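Local atomic coordinates of nuclear movement protein (Encephalitozoon cuniculi, PDB entry 2O30), a protein that is of unproven function but probably binds unfolded proteins through its p23-like CS domain. Residues A5-W9 / E47-D51; D10-N14 / K78-W84; Q19-T23 / I67-V72; M35-I40 / G52-V58. The protein carries 1 engineered substitution. One frame throughout, in Å; residues are numbered along the deposited sequence.

Contact 1. Residues A5-W9 / E47-D51; sequences AKYTW and EIVID
Tyr7 and Ile50 form the tight part of this contact. Ile50 CG1 sits over one face of the Tyr7 ring, 3.8 Å from the ring centroid and 27° off the normal, a CH-pi contact displaced toward the rim at CD1 and CE1. The two side chains cross at about a right angle. Tyr7 CG is held between the backbone N and the carbonyl carbon (chi1 62°), which turns the ring toward residues 47-51. Beside it, Val49 CG1 meets Tyr7 CB at 4.0 Å and the backbone O of Lys6 at 3.6 Å. Strand 47-51 carries a classic beta bulge, in which Val49 and Ile50 are together opposed to Val42, each bonded to it through the backbone, and Phe20 packs against both Tyr7 and Val49. The chain leading into strand 8-12 is thus laid against the three-stranded sheet of the CS-domain beta sandwich. The solvent side is looser and polar. Lys6, extended beyond CG, runs past Val49 O to place NZ 2.9 Å from Ile48 O in a hydrogen bond tilted 22° from the carbonyl plane. Its charge lies near Glu47, but NZ to OE2 is 4.4 Å, too long for a salt bridge. The exposed Ile48 turns its end away from residues 5-9 and lies near a bound dithiothreitol molecule.

Contact 2. Residues D10-N14 / K78-W84; sequences DQELN and KKRNEWW
Gln11 and Lys78 cross at about a right angle, and their ends meet where NZ donates to OE1 at 2.8 Å. The Gln11 chain, extended beyond CG, carries its amide to the backbone of Trp84: Trp84 N donates to Gln11 OE1 at 168°, and Gln11 NE2 returns a bond to Trp84 O at 2.8 Å, with that oxygen near the amide plane. This amide plane stands 82° from the Trp83 ring, whose edge it meets through OE1. Leu13 comes to the ring differently: CD1 lies over the six-membered ring, 4.0 Å from its centroid, in a CH-pi contact. Lys78 runs along residues 12-14, CD near Leu13 O and CE over a face of Trp84, and NZ also donates to Glu12 O at 2.9 Å and to Glu82 O at 2.8 Å. Lys78 N bonds Asn14 O, tying the end of strand 71-78 to the turn after strand 8-12. With three carbonyl oxygens firmly bonded to it, the buried ammonium is probably stabilised in its charged form, and the two donors at OE1 together with the bond from NE2 to Trp84 O fix the amide's orientation.

Contact 3. Residues Q19-T23 / I67-V72; sequences QFPVT and INGDVV
Phe20 and Val72 form a hydrogen-bonded pair of an antiparallel ladder between strands 15-21 and 71-78 of the CS-domain sandwich; Pro21 and Val71 follow as the non-hydrogen-bonded pair. Backbone bonds set this register. Val72 N donates to Phe20 O at 2.8 Å, Phe20 N to Val72 O at 3.2 Å, and Val22 N continues the series to Asp70 O beyond the proline. A type II' turn from Asn68 to Val71, with Gly69 at positive phi, brings strand 63-68 alongside. CA-H...O contacts reinforce the ladder, among them Gln19 CA to Val72 O at 3.2 Å. The main apolar contacts lie on the face bearing Phe20 and Val72, whose side chains run side by side in the same direction; Val72 CB sits over the Phe20 ring, 3.8 Å from its centroid and 17° off the normal. Val72 also packs on Ile31 of the other sheet. At the end of the ladder, Val22 CG2, anti to its carbonyl carbon, touches Val72 CG2 at 3.6 Å and Ile67 CG2 at 3.8 Å, the two directions about a right angle apart.

Contact 4. Residues M35-I40 / G52-V58; sequences MVGKKI and GELLHEV. Engineered in segment 35-40: Met35 (natural residue Ile).
Lys38 spans the gap between its tight turn and the chain at 53-57, and each carbon of its side chain has a neighbour there. CB packs on Glu53 CG at 3.7 Å. CG meets Glu57 CG, the two side chains crossing at about a right angle, and CD lies against the backbone carbon of His56. CE passes Leu54 O, and the bend at chi3 (-60°) curls the tip back onto the loop. There NZ donates to two successive carbonyls: Leu54 O at 3.1 Å, in its carbonyl plane, and Leu55 O at 3.0 Å, approached from above the plane. Lys39 and Glu53 share one face as the non-hydrogen-bonded pair, and Lys39 NZ makes a salt bridge to Glu53 OE2 at 3.2 Å, weak as a hydrogen bond. The engineered Met35, modelled as selenomethionine, touches both Leu54 CD1 and Val58 CG2 with its CE, though the exact closeness is doubtful. One water accepts from Val58 N and bonds weakly to Gly37 O, bridging turn and loop. Backbone bonds complete the join: Leu54 N to Lys38 O at 2.8 Å, and the reciprocal pair between Ile40 and Gly52, the latter straight at 172° and 163°. The type II' turn of residues 36-39 closes a beta hairpin; the chain turns a corner at Gly52, and residues 52-54 continue the antiparallel pairing against strand 39-44 toward that turn before the chain goes on to strand 58-59 of the sandwich's other sheet.

Overall arrangement
Contacts 1, 3 and 4 are partly buried, whereas contact 2 lies at the surface, with half of its touching residues exposed. Contacts 1 and 2 share strand 8-12 yet sit on opposite sides of the chain's centre, and Trp9 of contact 1 packs on Trp84 of contact 2. Contact 3 pairs neighbouring strands within the five-stranded sheet, mainly by backbone bonds; contact 1 instead sets side chains between the sheets, and Thr8 probably hydrogen-bonds Gln19 of contact 3. Contact 4 joins the three-stranded sheet to the loop that crosses to the five-stranded one, and touches contact 1 through Ile40 and Ile50. Lysine-to-carbonyl bonds recur in contacts 1, 2 and 4, and the Lys79-Glu57 salt bridge joins the last two.

Contact 1. Residues A5-W9 / E47-D51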
loop_
_atom_site.group_PDB
_atom_site.type_symbol
_atom_site.label_atom_id
_atom_site.label_comp_id
_atom_site.label_asym_id
_atom_site.label_seq_id
_atom_site.Cartn_x
_atom_site.Cartn_y
_atom_site.Cartn_z
ATOM N N ALA A 5 -8.729 -10.568 -17.780
ATOM C CA ALA A 5 -8.788 -9.128 -17.329
ATOM C C ALA A 5 -9.183 -9.050 -15.858
ATOM O O ALA A 5 -10.192 -9.629 -15.456
ATOM C CB ALA A 5 -9.768 -8.335 -18.168
ATOM N N LYS A 6 -8.381 -8.349 -15.057
ATOM C CA LYS A 6 -8.619 -8.284 -13.611
ATOM C C LYS A 6 -9.375 -7.010 -13.211
ATOM O O LYS A 6 -9.889 -6.913 -12.093
ATOM C CB LYS A 6 -7.303 -8.394 -12.846
ATOM C CG LYS A 6 -6.523 -9.700 -13.093
ATOM C CD LYS A 6 -5.205 -9.671 -12.345
ATOM C CE LYS A 6 -4.576 -11.047 -12.216
ATOM N NZ LYS A 6 -3.457 -10.994 -11.222
ATOM N N TYR A 7 -9.456 -6.045 -14.132
ATOM C CA TYR A 7 -10.153 -4.772 -13.866
ATOM C C TYR A 7 -10.581 -4.154 -15.193
ATOM O O TYR A 7 -10.161 -4.612 -16.257
ATOM C CB TYR A 7 -9.213 -3.796 -13.170
ATOM C CG TYR A 7 -8.014 -3.442 -14.031
ATOM C CD1 TYR A 7 -6.860 -4.216 -13.991
ATOM C CD2 TYR A 7 -8.051 -2.343 -14.908
ATOM C CE1 TYR A 7 -5.757 -3.913 -14.792
ATOM C CE2 TYR A 7 -6.951 -2.035 -15.717
ATOM C CZ TYR A 7 -5.813 -2.826 -15.642
ATOM O OH TYR A 7 -4.710 -2.537 -16.412
ATOM N N THR A 8 -11.438 -3.147 -15.106
ATOM C CA THR A 8 -11.717 -2.283 -16.261
ATOM C C THR A 8 -11.500 -0.857 -15.831
ATOM O O THR A 8 -11.367 -0.562 -14.651
ATOM C CB THR A 8 -13.149 -2.444 -16.801
ATOM O OG1 THR A 8 -14.115 -2.256 -15.756
ATOM C CG2 THR A 8 -13.324 -3.845 -17.428
ATOM N N TRP A 9 -11.466 0.048 -16.797
ATOM C CA TRP A 9 -11.324 1.435 -16.421
ATOM C C TRP A 9 -11.993 2.323 -17.457
ATOM O O TRP A 9 -12.249 1.902 -18.589
ATOM C CB TRP A 9 -9.834 1.818 -16.301
ATOM C CG TRP A 9 -9.105 1.843 -17.636
ATOM C CD1 TRP A 9 -8.650 0.769 -18.343
ATOM C CD2 TRP A 9 -8.763 3.014 -18.419
ATOM N NE1 TRP A 9 -8.041 1.189 -19.523
ATOM C CE2 TRP A 9 -8.103 2.556 -19.587
ATOM C CE3 TRP A 9 -8.955 4.399 -18.236
ATOM C CZ2 TRP A 9 -7.637 3.439 -20.589
ATOM C CZ3 TRP A 9 -8.466 5.279 -19.218
ATOM C CH2 TRP A 9 -7.823 4.785 -20.370
ATOM N N GLU A 47 -4.557 -11.079 -3.746
ATOM C CA GLU A 47 -4.361 -11.214 -5.197
ATOM C C GLU A 47 -4.165 -9.835 -5.837
ATOM O O GLU A 47 -4.929 -8.911 -5.570
ATOM C CB GLU A 47 -5.558 -11.930 -5.834
ATOM C CG GLU A 47 -5.502 -12.087 -7.361
ATOM C CD GLU A 47 -6.837 -12.546 -7.953
ATOM O OE1 GLU A 47 -7.544 -13.360 -7.306
ATOM O OE2 GLU A 47 -7.185 -12.099 -9.070
ATOM N N ILE A 48 -3.131 -9.697 -6.657
ATOM C CA ILE A 48 -2.883 -8.420 -7.317
ATOM C C ILE A 48 -3.955 -8.182 -8.384
ATOM O O ILE A 48 -4.233 -9.055 -9.219
ATOM C CB ILE A 48 -1.442 -8.313 -7.900
ATOM C CG1 ILE A 48 -0.411 -8.214 -6.759
ATOM C CG2 ILE A 48 -1.320 -7.097 -8.826
ATOM C CD1 ILE A 48 1.030 -8.410 -7.199
ATOM N N VAL A 49 -4.574 -7.005 -8.321
ATOM C CA VAL A 49 -5.503 -6.546 -9.342
ATOM C C VAL A 49 -4.715 -5.673 -10.322
ATOM O O VAL A 49 -4.778 -5.886 -11.540
ATOM C CB VAL A 49 -6.674 -5.708 -8.735
ATOM C CG1 VAL A 49 -7.615 -5.189 -9.836
ATOM C CG2 VAL A 49 -7.463 -6.516 -7.687
ATOM N N ILE A 50 -4.005 -4.677 -9.786
ATOM C CA ILE A 50 -3.112 -3.824 -10.587
ATOM C C ILE A 50 -1.812 -3.609 -9.835
ATOM O O ILE A 50 -1.817 -3.402 -8.618
ATOM C CB ILE A 50 -3.684 -2.422 -10.844
ATOM C CG1 ILE A 50 -4.995 -2.489 -11.615
ATOM C CG2 ILE A 50 -2.656 -1.549 -11.592
ATOM C CD1 ILE A 50 -5.682 -1.131 -11.748
ATOM N N ASP A 51 -0.707 -3.636 -10.574
ATOM C CA ASP A 51 0.606 -3.320 -10.046
ATOM C C ASP A 51 1.364 -2.661 -11.188
ATOM O O ASP A 51 1.943 -3.351 -12.028
ATOM C CB ASP A 51 1.315 -4.600 -9.611
ATOM C CG ASP A 51 2.694 -4.348 -9.020
ATOM O OD1 ASP A 51 3.119 -3.179 -8.882
ATOM O OD2 ASP A 51 3.353 -5.343 -8.673
#

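Contact 2. Residues D10-N14 / K78-W84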
loop_
_atom_site.group_PDB
_atom_site.type_symbol
_atom_site.label_atom_id
_atom_site.label_comp_id
_atom_site.label_asym_id
_atom_site.label_seq_id
_atom_site.Cartn_x
_atom_site.Cartn_y
_atom_site.Cartn_z
ATOM N N ASP A 10 -12.244 3.558 -17.052
ATOM C CA ASP A 10 -12.819 4.561 -17.946
ATOM C C ASP A 10 -12.340 5.919 -17.472
ATOM O O ASP A 10 -11.613 6.015 -16.487
ATOM C CB ASP A 10 -14.350 4.504 -17.963
ATOM C CG ASP A 10 -14.966 4.772 -16.611
ATOM O OD1 ASP A 10 -15.117 5.947 -16.217
ATOM O OD2 ASP A 10 -15.336 3.796 -15.937
ATOM N N GLN A 11 -12.718 6.964 -18.202
ATOM C CA GLN A 11 -12.182 8.288 -17.895
ATOM C C GLN A 11 -13.160 9.404 -18.248
ATOM O O GLN A 11 -13.984 9.259 -19.161
ATOM C CB GLN A 11 -10.849 8.508 -18.618
ATOM C CG GLN A 11 -10.947 8.589 -20.152
ATOM C CD GLN A 11 -9.592 8.750 -20.784
ATOM O OE1 GLN A 11 -8.812 9.638 -20.392
ATOM N NE2 GLN A 11 -9.271 7.871 -21.725
ATOM N N GLU A 12 -13.059 10.485 -17.486
ATOM C CA GLU A 12 -13.621 11.784 -17.826
ATOM C C GLU A 12 -12.416 12.621 -18.198
ATOM O O GLU A 12 -11.269 12.218 -17.962
ATOM C CB GLU A 12 -14.284 12.430 -16.614
ATOM C CG GLU A 12 -15.238 11.522 -15.858
ATOM C CD GLU A 12 -16.622 11.513 -16.441
ATOM O OE1 GLU A 12 -16.760 11.343 -17.671
ATOM O OE2 GLU A 12 -17.587 11.672 -15.653
ATOM N N LEU A 13 -12.645 13.816 -18.739
ATOM C CA LEU A 13 -11.489 14.664 -19.067
ATOM C C LEU A 13 -10.525 14.867 -17.896
ATOM O O LEU A 13 -9.316 14.886 -18.089
ATOM C CB LEU A 13 -11.957 16.012 -19.642
ATOM C CG LEU A 13 -10.836 16.908 -20.193
ATOM C CD1 LEU A 13 -9.983 16.220 -21.253
ATOM C CD2 LEU A 13 -11.489 18.167 -20.776
ATOM N N ASN A 14 -11.063 14.945 -16.676
ATOM C CA ASN A 14 -10.276 15.258 -15.493
ATOM C C ASN A 14 -10.154 14.109 -14.473
ATOM O O ASN A 14 -9.608 14.323 -13.398
ATOM C CB ASN A 14 -10.894 16.479 -14.783
ATOM C CG ASN A 14 -12.282 16.206 -14.209
ATOM O OD1 ASN A 14 -13.066 15.403 -14.730
ATOM N ND2 ASN A 14 -12.612 16.925 -13.132
ATOM N N LYS A 78 -7.217 13.551 -12.341
ATOM C CA LYS A 78 -6.014 13.765 -13.138
ATOM C C LYS A 78 -5.390 15.117 -12.795
ATOM O O LYS A 78 -6.112 16.066 -12.536
ATOM C CB LYS A 78 -6.366 13.776 -14.631
ATOM C CG LYS A 78 -6.884 12.444 -15.185
ATOM C CD LYS A 78 -7.476 12.680 -16.583
ATOM C CE LYS A 78 -7.926 11.386 -17.252
ATOM N NZ LYS A 78 -8.518 11.754 -18.617
ATOM N N LYS A 79 -4.068 15.193 -12.827
ATOM C CA LYS A 79 -3.389 16.495 -12.635
ATOM C C LYS A 79 -3.624 17.420 -13.822
ATOM O O LYS A 79 -3.814 18.634 -13.653
ATOM C CB LYS A 79 -1.895 16.292 -12.382
ATOM C CG LYS A 79 -1.556 16.059 -10.908
ATOM C CD LYS A 79 -0.060 16.230 -10.617
ATOM C CE LYS A 79 0.317 15.569 -9.272
ATOM N NZ LYS A 79 1.814 15.578 -9.033
ATOM N N ARG A 80 -3.635 16.844 -15.019
ATOM C CA ARG A 80 -3.855 17.606 -16.244
ATOM C C ARG A 80 -5.121 17.125 -16.945
ATOM O O ARG A 80 -5.367 15.911 -17.011
ATOM C CB ARG A 80 -2.626 17.459 -17.153
ATOM C CG ARG A 80 -2.625 18.401 -18.327
ATOM C CD ARG A 80 -1.262 18.446 -19.039
ATOM N NE ARG A 80 -1.255 19.520 -20.028
ATOM C CZ ARG A 80 -0.826 20.763 -19.799
ATOM N NH1 ARG A 80 -0.337 21.115 -18.610
ATOM N NH2 ARG A 80 -0.880 21.662 -20.772
ATOM N N ASN A 81 -5.928 18.056 -17.458
ATOM C CA ASN A 81 -7.169 17.705 -18.155
ATOM C C ASN A 81 -6.923 17.290 -19.610
ATOM O O ASN A 81 -6.964 18.115 -20.522
ATOM C CB ASN A 81 -8.201 18.839 -18.096
ATOM C CG ASN A 81 -8.811 19.016 -16.718
ATOM O OD1 ASN A 81 -8.545 18.245 -15.796
ATOM N ND2 ASN A 81 -9.637 20.047 -16.569
ATOM N N GLU A 82 -6.674 16.003 -19.822
ATOM C CA GLU A 82 -6.357 15.475 -21.145
ATOM C C GLU A 82 -6.830 14.023 -21.194
ATOM O O GLU A 82 -6.853 13.341 -20.159
ATOM C CB GLU A 82 -4.841 15.549 -21.394
ATOM C CG GLU A 82 -4.011 14.546 -20.597
ATOM C CD GLU A 82 -2.518 14.843 -20.594
ATOM O OE1 GLU A 82 -2.059 15.554 -21.529
ATOM O OE2 GLU A 82 -1.810 14.358 -19.674
ATOM N N TRP A 83 -7.211 13.559 -22.380
ATOM C CA TRP A 83 -7.555 12.143 -22.549
ATOM C C TRP A 83 -6.292 11.286 -22.439
ATOM O O TRP A 83 -5.204 11.695 -22.864
ATOM C CB TRP A 83 -8.320 11.872 -23.862
ATOM C CG TRP A 83 -9.502 12.745 -24.082
ATOM C CD1 TRP A 83 -9.653 13.688 -25.065
ATOM C CD2 TRP A 83 -10.687 12.786 -23.301
ATOM N NE1 TRP A 83 -10.867 14.299 -24.952
ATOM C CE2 TRP A 83 -11.530 13.763 -23.873
ATOM C CE3 TRP A 83 -11.136 12.080 -22.169
ATOM C CZ2 TRP A 83 -12.798 14.053 -23.365
ATOM C CZ3 TRP A 83 -12.394 12.376 -21.664
ATOM C CH2 TRP A 83 -13.203 13.366 -22.249
ATOM N N TRP A 84 -6.433 10.102 -21.841
ATOM C CA TRP A 84 -5.339 9.132 -21.754
ATOM C C TRP A 84 -5.605 8.015 -22.749
ATOM O O TRP A 84 -6.714 7.473 -22.777
ATOM C CB TRP A 84 -5.312 8.478 -20.365
ATOM C CG TRP A 84 -4.938 9.364 -19.211
ATOM C CD1 TRP A 84 -4.968 10.747 -19.149
ATOM C CD2 TRP A 84 -4.493 8.913 -17.929
ATOM N NE1 TRP A 84 -4.551 11.166 -17.897
ATOM C CE2 TRP A 84 -4.258 10.061 -17.134
ATOM C CE3 TRP A 84 -4.269 7.641 -17.371
ATOM C CZ2 TRP A 84 -3.814 9.974 -15.804
ATOM C CZ3 TRP A 84 -3.816 7.554 -16.057
ATOM C CH2 TRP A 84 -3.593 8.719 -15.287
#

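Contact 3. Residues Q19-T23 / I67-V72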
loop_
_atom_site.group_PDB
_atom_site.type_symbol
_atom_site.label_atom_id
_atom_site.label_comp_id
_atom_site.label_asym_id
_atom_site.label_seq_id
_atom_site.Cartn_x
_atom_site.Cartn_y
_atom_site.Cartn_z
ATOM N N GLN A 19 -12.581 -0.177 -12.078
ATOM C CA GLN A 19 -13.572 -1.098 -11.481
ATOM C C GLN A 19 -13.015 -2.509 -11.435
ATOM O O GLN A 19 -12.292 -2.950 -12.340
ATOM C CB GLN A 19 -14.872 -1.091 -12.305
ATOM C CG GLN A 19 -15.445 0.289 -12.602
ATOM C CD GLN A 19 -14.848 0.934 -13.874
ATOM O OE1 GLN A 19 -14.614 0.262 -14.902
ATOM N NE2 GLN A 19 -14.622 2.250 -13.813
ATOM N N PHE A 20 -13.344 -3.241 -10.371
ATOM C CA PHE A 20 -12.973 -4.655 -10.314
ATOM C C PHE A 20 -13.930 -5.361 -9.365
ATOM O O PHE A 20 -14.538 -4.716 -8.518
ATOM C CB PHE A 20 -11.507 -4.854 -9.908
ATOM C CG PHE A 20 -11.159 -4.328 -8.542
ATOM C CD1 PHE A 20 -10.719 -3.014 -8.378
ATOM C CD2 PHE A 20 -11.271 -5.138 -7.410
ATOM C CE1 PHE A 20 -10.369 -2.523 -7.128
ATOM C CE2 PHE A 20 -10.942 -4.655 -6.160
ATOM C CZ PHE A 20 -10.482 -3.324 -6.015
ATOM N N PRO A 21 -14.097 -6.689 -9.541
ATOM C CA PRO A 21 -15.081 -7.414 -8.731
ATOM C C PRO A 21 -14.574 -7.785 -7.338
ATOM O O PRO A 21 -13.378 -8.051 -7.174
ATOM C CB PRO A 21 -15.343 -8.669 -9.572
ATOM C CG PRO A 21 -14.033 -8.952 -10.206
ATOM C CD PRO A 21 -13.448 -7.563 -10.537
ATOM N N VAL A 22 -15.476 -7.775 -6.350
ATOM C CA VAL A 22 -15.108 -8.069 -4.953
ATOM C C VAL A 22 -15.019 -9.571 -4.804
ATOM O O VAL A 22 -15.941 -10.264 -5.236
ATOM C CB VAL A 22 -16.187 -7.595 -3.961
ATOM C CG1 VAL A 22 -15.784 -7.925 -2.530
ATOM C CG2 VAL A 22 -16.464 -6.127 -4.101
ATOM N N THR A 23 -13.941 -10.042 -4.165
ATOM C CA THR A 23 -13.652 -11.473 -3.897
ATOM C C THR A 23 -13.942 -12.385 -5.089
ATOM O O THR A 23 -15.050 -12.371 -5.648
ATOM C CB THR A 23 -14.380 -12.017 -2.611
ATOM O OG1 THR A 23 -15.739 -12.391 -2.909
ATOM C CG2 THR A 23 -14.356 -10.983 -1.489
ATOM N N ILE A 67 -17.523 0.278 -2.438
ATOM C CA ILE A 67 -18.061 -0.970 -2.979
ATOM C C ILE A 67 -19.526 -0.739 -3.354
ATOM O O ILE A 67 -20.331 -0.303 -2.515
ATOM C CB ILE A 67 -17.936 -2.136 -1.966
ATOM C CG1 ILE A 67 -16.463 -2.373 -1.613
ATOM C CG2 ILE A 67 -18.603 -3.399 -2.536
ATOM C CD1 ILE A 67 -16.220 -3.315 -0.429
ATOM N N ASN A 68 -19.861 -1.010 -4.610
ATOM C CA ASN A 68 -21.244 -0.997 -5.106
ATOM C C ASN A 68 -21.656 -2.418 -5.479
ATOM O O ASN A 68 -21.243 -2.933 -6.511
ATOM C CB ASN A 68 -21.373 -0.064 -6.321
ATOM C CG ASN A 68 -21.195 1.396 -5.959
ATOM O OD1 ASN A 68 -20.316 2.082 -6.491
ATOM N ND2 ASN A 68 -22.001 1.875 -5.026
ATOM N N GLY A 69 -22.462 -3.067 -4.635
ATOM C CA GLY A 69 -22.737 -4.492 -4.831
ATOM C C GLY A 69 -21.464 -5.321 -4.876
ATOM O O GLY A 69 -20.677 -5.306 -3.929
ATOM N N ASP A 70 -21.260 -6.048 -5.982
ATOM C CA ASP A 70 -20.101 -6.923 -6.137
ATOM C C ASP A 70 -18.927 -6.206 -6.815
ATOM O O ASP A 70 -17.961 -6.848 -7.199
ATOM C CB ASP A 70 -20.456 -8.199 -6.953
ATOM C CG ASP A 70 -19.296 -9.205 -7.001
ATOM O OD1 ASP A 70 -18.806 -9.563 -5.906
ATOM O OD2 ASP A 70 -18.842 -9.640 -8.102
ATOM N N VAL A 71 -19.012 -4.890 -6.968
ATOM C CA VAL A 71 -17.977 -4.173 -7.742
ATOM C C VAL A 71 -17.365 -3.024 -6.948
ATOM O O VAL A 71 -18.084 -2.227 -6.333
ATOM C CB VAL A 71 -18.550 -3.659 -9.078
ATOM C CG1 VAL A 71 -17.509 -2.803 -9.827
ATOM C CG2 VAL A 71 -19.011 -4.835 -9.945
ATOM N N VAL A 72 -16.041 -2.963 -6.951
ATOM C CA VAL A 72 -15.315 -1.866 -6.319
ATOM C C VAL A 72 -15.140 -0.785 -7.371
ATOM O O VAL A 72 -14.704 -1.077 -8.488
ATOM C CB VAL A 72 -13.938 -2.315 -5.800
ATOM C CG1 VAL A 72 -13.217 -1.137 -5.127
ATOM C CG2 VAL A 72 -14.086 -3.457 -4.763
#

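Contact 4. Residues M35-I40 / G52-V58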
loop_
_atom_site.group_PDB
_atom_site.type_symbol
_atom_site.label_atom_id
_atom_site.label_comp_id
_atom_site.label_asym_id
_atom_site.label_seq_id
_atom_site.Cartn_x
_atom_site.Cartn_y
_atom_site.Cartn_z
HETATM N N MSE A 35 -1.477 4.446 -3.883
HETATM C CA MSE A 35 -0.837 5.164 -4.961
HETATM C C MSE A 35 0.240 6.046 -4.340
HETATM O O MSE A 35 -0.027 6.735 -3.353
HETATM C CB MSE A 35 -1.852 6.023 -5.725
HETATM C CG MSE A 35 -2.873 5.257 -6.550
HETATM SE SE MSE A 35 -3.710 6.388 -7.723
HETATM C CE MSE A 35 -2.241 6.843 -8.596
ATOM N N VAL A 36 1.440 6.004 -4.913
ATOM C CA VAL A 36 2.533 6.907 -4.562
ATOM C C VAL A 36 3.108 7.422 -5.878
ATOM O O VAL A 36 3.611 6.635 -6.697
ATOM C CB VAL A 36 3.659 6.205 -3.755
ATOM C CG1 VAL A 36 4.753 7.213 -3.367
ATOM C CG2 VAL A 36 3.085 5.555 -2.510
ATOM N N GLY A 37 3.034 8.732 -6.066
ATOM C CA GLY A 37 3.369 9.321 -7.362
ATOM C C GLY A 37 2.427 8.732 -8.402
ATOM O O GLY A 37 1.199 8.834 -8.263
ATOM N N LYS A 38 2.998 8.095 -9.423
ATOM C CA LYS A 38 2.199 7.447 -10.473
ATOM C C LYS A 38 2.057 5.952 -10.249
ATOM O O LYS A 38 1.313 5.294 -10.970
ATOM C CB LYS A 38 2.787 7.703 -11.873
ATOM C CG LYS A 38 2.734 9.154 -12.297
ATOM C CD LYS A 38 2.762 9.276 -13.819
ATOM C CE LYS A 38 4.010 8.677 -14.432
ATOM N NZ LYS A 38 3.822 8.376 -15.888
ATOM N N LYS A 39 2.779 5.427 -9.256
ATOM C CA LYS A 39 2.789 4.001 -8.934
ATOM C C LYS A 39 1.473 3.627 -8.276
ATOM O O LYS A 39 1.016 4.293 -7.354
ATOM C CB LYS A 39 3.958 3.659 -7.997
ATOM C CG LYS A 39 5.354 3.987 -8.546
ATOM C CD LYS A 39 5.784 3.014 -9.642
ATOM C CE LYS A 39 7.139 3.412 -10.254
ATOM N NZ LYS A 39 7.314 2.801 -11.615
ATOM N N ILE A 40 0.857 2.562 -8.764
ATOM C CA ILE A 40 -0.423 2.131 -8.241
ATOM C C ILE A 40 -0.364 0.630 -7.925
ATOM O O ILE A 40 0.144 -0.167 -8.701
ATOM C CB ILE A 40 -1.557 2.451 -9.243
ATOM C CG1 ILE A 40 -2.907 1.905 -8.737
ATOM C CG2 ILE A 40 -1.184 1.942 -10.638
ATOM C CD1 ILE A 40 -4.087 2.222 -9.672
ATOM N N GLY A 52 1.335 -1.342 -11.238
ATOM C CA GLY A 52 1.986 -0.651 -12.345
ATOM C C GLY A 52 2.143 0.824 -12.122
ATOM O O GLY A 52 2.168 1.301 -10.985
ATOM N N GLU A 53 2.257 1.555 -13.226
ATOM C CA GLU A 53 2.451 2.981 -13.173
ATOM C C GLU A 53 1.417 3.604 -14.085
ATOM O O GLU A 53 1.276 3.183 -15.231
ATOM C CB GLU A 53 3.862 3.333 -13.653
ATOM C CG GLU A 53 4.191 4.800 -13.594
ATOM C CD GLU A 53 5.689 5.044 -13.657
ATOM O OE1 GLU A 53 6.319 4.631 -14.659
ATOM O OE2 GLU A 53 6.231 5.639 -12.694
ATOM N N LEU A 54 0.689 4.587 -13.564
ATOM C CA LEU A 54 -0.352 5.255 -14.327
ATOM C C LEU A 54 0.310 6.022 -15.465
ATOM O O LEU A 54 1.451 6.453 -15.329
ATOM C CB LEU A 54 -1.136 6.216 -13.444
ATOM C CG LEU A 54 -2.090 5.568 -12.425
ATOM C CD1 LEU A 54 -2.910 6.659 -11.747
ATOM C CD2 LEU A 54 -3.017 4.597 -13.098
ATOM N N LEU A 55 -0.407 6.187 -16.570
ATOM C CA LEU A 55 0.156 6.852 -17.749
ATOM C C LEU A 55 0.592 8.296 -17.475
ATOM O O LEU A 55 1.646 8.750 -17.974
ATOM C CB LEU A 55 -0.849 6.805 -18.909
ATOM C CG LEU A 55 -0.296 7.359 -20.239
ATOM C CD1 LEU A 55 0.935 6.599 -20.672
ATOM C CD2 LEU A 55 -1.365 7.295 -21.292
ATOM N N HIS A 56 -0.215 9.029 -16.710
ATOM C CA HIS A 56 0.089 10.415 -16.347
ATOM C C HIS A 56 -0.171 10.658 -14.865
ATOM O O HIS A 56 -0.744 9.806 -14.168
ATOM C CB HIS A 56 -0.746 11.406 -17.163
ATOM C CG HIS A 56 -0.579 11.261 -18.644
ATOM N ND1 HIS A 56 0.590 11.595 -19.295
ATOM C CD2 HIS A 56 -1.424 10.801 -19.596
ATOM C CE1 HIS A 56 0.454 11.354 -20.588
ATOM N NE2 HIS A 56 -0.757 10.869 -20.797
ATOM N N GLU A 57 0.230 11.834 -14.400
ATOM C CA GLU A 57 0.100 12.197 -12.999
ATOM C C GLU A 57 -1.344 12.384 -12.540
ATOM O O GLU A 57 -2.213 12.881 -13.277
ATOM C CB GLU A 57 0.972 13.427 -12.678
ATOM C CG GLU A 57 2.458 13.057 -12.671
ATOM C CD GLU A 57 3.388 14.201 -12.304
ATOM O OE1 GLU A 57 3.082 14.973 -11.367
ATOM O OE2 GLU A 57 4.451 14.309 -12.955
ATOM N N VAL A 58 -1.599 11.929 -11.308
ATOM C CA VAL A 58 -2.889 12.156 -10.664
ATOM C C VAL A 58 -2.706 12.850 -9.315
ATOM O O VAL A 58 -1.604 12.860 -8.760
ATOM C CB VAL A 58 -3.672 10.835 -10.475
ATOM C CG1 VAL A 58 -3.983 10.224 -11.849
ATOM C CG2 VAL A 58 -2.873 9.858 -9.636
HETATM O O HOH W 1 0.564 11.055 -9.752
HETATM O O HOH W 2 5.893 7.995 -10.132
#